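Local coordinates for protein succinylglutamate desuccinylase (Chromobacterium violaceum, PDB 1YW4) that probably hydrolyses N-succinylglutamate to succinate and glutamate, the last step of arginine degradation by the succinyltransferase pathway, using one zinc ion per subunit, at residues 144-149 against 177-182. Numbering follows the deposited sequence.
Sequences LHYDLH and LAWLQR. With ZN (zinc ion), chain C.
Y146 and W179 reach for each other from opposite directions and meet as an offset stack. The phenol and the six-membered indole ring have their centroids 4.8 Å apart and their planes at 22°, and the rings overlap toward their rims. W179 CZ3 sits over one face of the tyrosine, 3.6 Å from Y146 CZ, while Y146 OH lies over the indole face, 3.8 Å from W179 CE3. The indole gets there because its CG is anti to the backbone N (chi1 -173°). L180, one residue on, adds a looser touch: its CD2 comes obliquely to Y146 CE1 at 4.5 Å. The phenol's polar end is held by a hydrogen bond to Q176, in the same helix as W179, and L236 of helix 230-241 packs against the indole.

Further along the strand, near its C-terminal end, H149 binds the zinc ion through ND1, at 2.3 Å. Its other nitrogen, NE2, gives a nearly straight bond (168°) to D147 OD2, 2.6 Å away; the oxygen lies in the imidazole plane but is approached from above the carboxylate plane. That bond makes D147 a second-shell partner of the metal ligand, and S52 hydrogen-bonds its other oxygen, OD1. H56 and E59 complete the protein ligands of this zinc site in the AspA/AstE catalytic domain, whose strand 143-151 packs on helix 174-181 through Y146 and carries a metal ligand.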
# COMPACT_ATOMS: atom_id res chain seq x y z
N LEU A 144 -2.75 26.98 6.01
CA LEU A 144 -1.50 26.27 5.80
C LEU A 144 -0.53 26.33 6.97
O LEU A 144 -0.25 27.40 7.50
CB LEU A 144 -0.81 26.83 4.55
CG LEU A 144 -1.63 26.86 3.26
CD1 LEU A 144 -0.87 27.65 2.19
CD2 LEU A 144 -1.90 25.45 2.79
N HIS A 145 -0.01 25.17 7.35
CA HIS A 145 0.92 25.05 8.46
C HIS A 145 2.15 24.22 8.10
O HIS A 145 2.03 23.05 7.74
CB HIS A 145 0.23 24.42 9.66
CG HIS A 145 1.14 24.17 10.82
ND1 HIS A 145 2.31 24.89 11.02
CD2 HIS A 145 1.05 23.31 11.86
CE1 HIS A 145 2.89 24.48 12.13
NE2 HIS A 145 2.14 23.52 12.66
N TYR A 146 3.32 24.83 8.18
CA TYR A 146 4.55 24.12 7.89
C TYR A 146 5.38 24.19 9.16
O TYR A 146 5.78 25.26 9.61
CB TYR A 146 5.31 24.76 6.73
CG TYR A 146 4.47 24.87 5.48
CD1 TYR A 146 4.10 23.72 4.76
CD2 TYR A 146 3.99 26.10 5.04
CE1 TYR A 146 3.26 23.81 3.64
CE2 TYR A 146 3.17 26.21 3.93
CZ TYR A 146 2.80 25.06 3.24
OH TYR A 146 1.97 25.17 2.14
N ASP A 147 5.58 23.02 9.76
CA ASP A 147 6.37 22.91 10.96
C ASP A 147 7.74 22.51 10.42
O ASP A 147 7.93 21.41 9.91
CB ASP A 147 5.77 21.84 11.88
CG ASP A 147 6.51 21.75 13.20
OD1 ASP A 147 7.05 22.80 13.63
OD2 ASP A 147 6.53 20.65 13.79
N LEU A 148 8.68 23.45 10.53
CA LEU A 148 10.05 23.30 10.01
C LEU A 148 11.05 22.65 10.96
O LEU A 148 11.26 23.12 12.07
CB LEU A 148 10.56 24.67 9.59
CG LEU A 148 9.52 25.55 8.87
CD1 LEU A 148 10.15 26.87 8.40
CD2 LEU A 148 8.98 24.77 7.67
N HIS A 149 11.70 21.58 10.49
CA HIS A 149 12.67 20.84 11.28
C HIS A 149 13.95 20.52 10.50
O HIS A 149 13.99 20.65 9.28
CB HIS A 149 12.06 19.50 11.73
CG HIS A 149 10.90 19.63 12.67
ND1 HIS A 149 10.98 19.26 14.00
CD2 HIS A 149 9.63 20.06 12.48
CE1 HIS A 149 9.81 19.45 14.58
NE2 HIS A 149 8.98 19.94 13.68
N LEU A 177 1.15 18.63 -2.30
CA LEU A 177 2.25 17.72 -2.59
C LEU A 177 3.04 18.32 -3.74
O LEU A 177 4.27 18.18 -3.82
CB LEU A 177 1.72 16.34 -2.98
CG LEU A 177 1.17 15.50 -1.83
CD1 LEU A 177 0.59 14.19 -2.36
CD2 LEU A 177 2.30 15.22 -0.85
N ALA A 178 2.34 18.99 -4.64
CA ALA A 178 2.98 19.62 -5.79
C ALA A 178 3.88 20.75 -5.32
O ALA A 178 5.05 20.83 -5.69
CB ALA A 178 1.93 20.14 -6.75
N TRP A 179 3.33 21.62 -4.48
CA TRP A 179 4.08 22.76 -3.94
C TRP A 179 5.32 22.27 -3.21
O TRP A 179 6.39 22.87 -3.30
CB TRP A 179 3.22 23.55 -2.97
CG TRP A 179 3.85 24.82 -2.50
CD1 TRP A 179 3.85 26.02 -3.15
CD2 TRP A 179 4.54 25.03 -1.26
NE1 TRP A 179 4.49 26.97 -2.39
CE2 TRP A 179 4.92 26.39 -1.23
CE3 TRP A 179 4.86 24.21 -0.18
CZ2 TRP A 179 5.62 26.95 -0.14
CZ3 TRP A 179 5.55 24.76 0.90
CH2 TRP A 179 5.92 26.12 0.91
N LEU A 180 5.16 21.19 -2.45
CA LEU A 180 6.26 20.62 -1.71
C LEU A 180 7.31 20.09 -2.68
O LEU A 180 8.51 20.34 -2.51
CB LEU A 180 5.76 19.48 -0.81
CG LEU A 180 4.85 19.90 0.34
CD1 LEU A 180 4.29 18.67 1.04
CD2 LEU A 180 5.63 20.77 1.31
N GLN A 181 6.85 19.38 -3.71
CA GLN A 181 7.75 18.81 -4.71
C GLN A 181 8.59 19.92 -5.33
O GLN A 181 9.82 19.87 -5.28
CB GLN A 181 6.95 18.11 -5.81
CG GLN A 181 7.80 17.31 -6.78
CD GLN A 181 7.00 16.75 -7.93
OE1 GLN A 181 7.40 15.78 -8.57
NE2 GLN A 181 5.87 17.38 -8.23
N ARG A 182 7.94 20.91 -5.92
CA ARG A 182 8.65 22.02 -6.53
C ARG A 182 9.06 22.99 -5.43
O ARG A 182 8.77 24.18 -5.48
CB ARG A 182 7.78 22.73 -7.57
CG ARG A 182 7.81 22.08 -8.95
CD ARG A 182 7.05 20.75 -8.98
NE ARG A 182 7.46 19.89 -10.10
CZ ARG A 182 7.36 20.21 -11.39
NH1 ARG A 182 6.86 21.38 -11.76
NH2 ARG A 182 7.76 19.35 -12.31
ZN ZN C . 12.84 18.10 14.80
O HOH W 1 13.86 16.64 13.30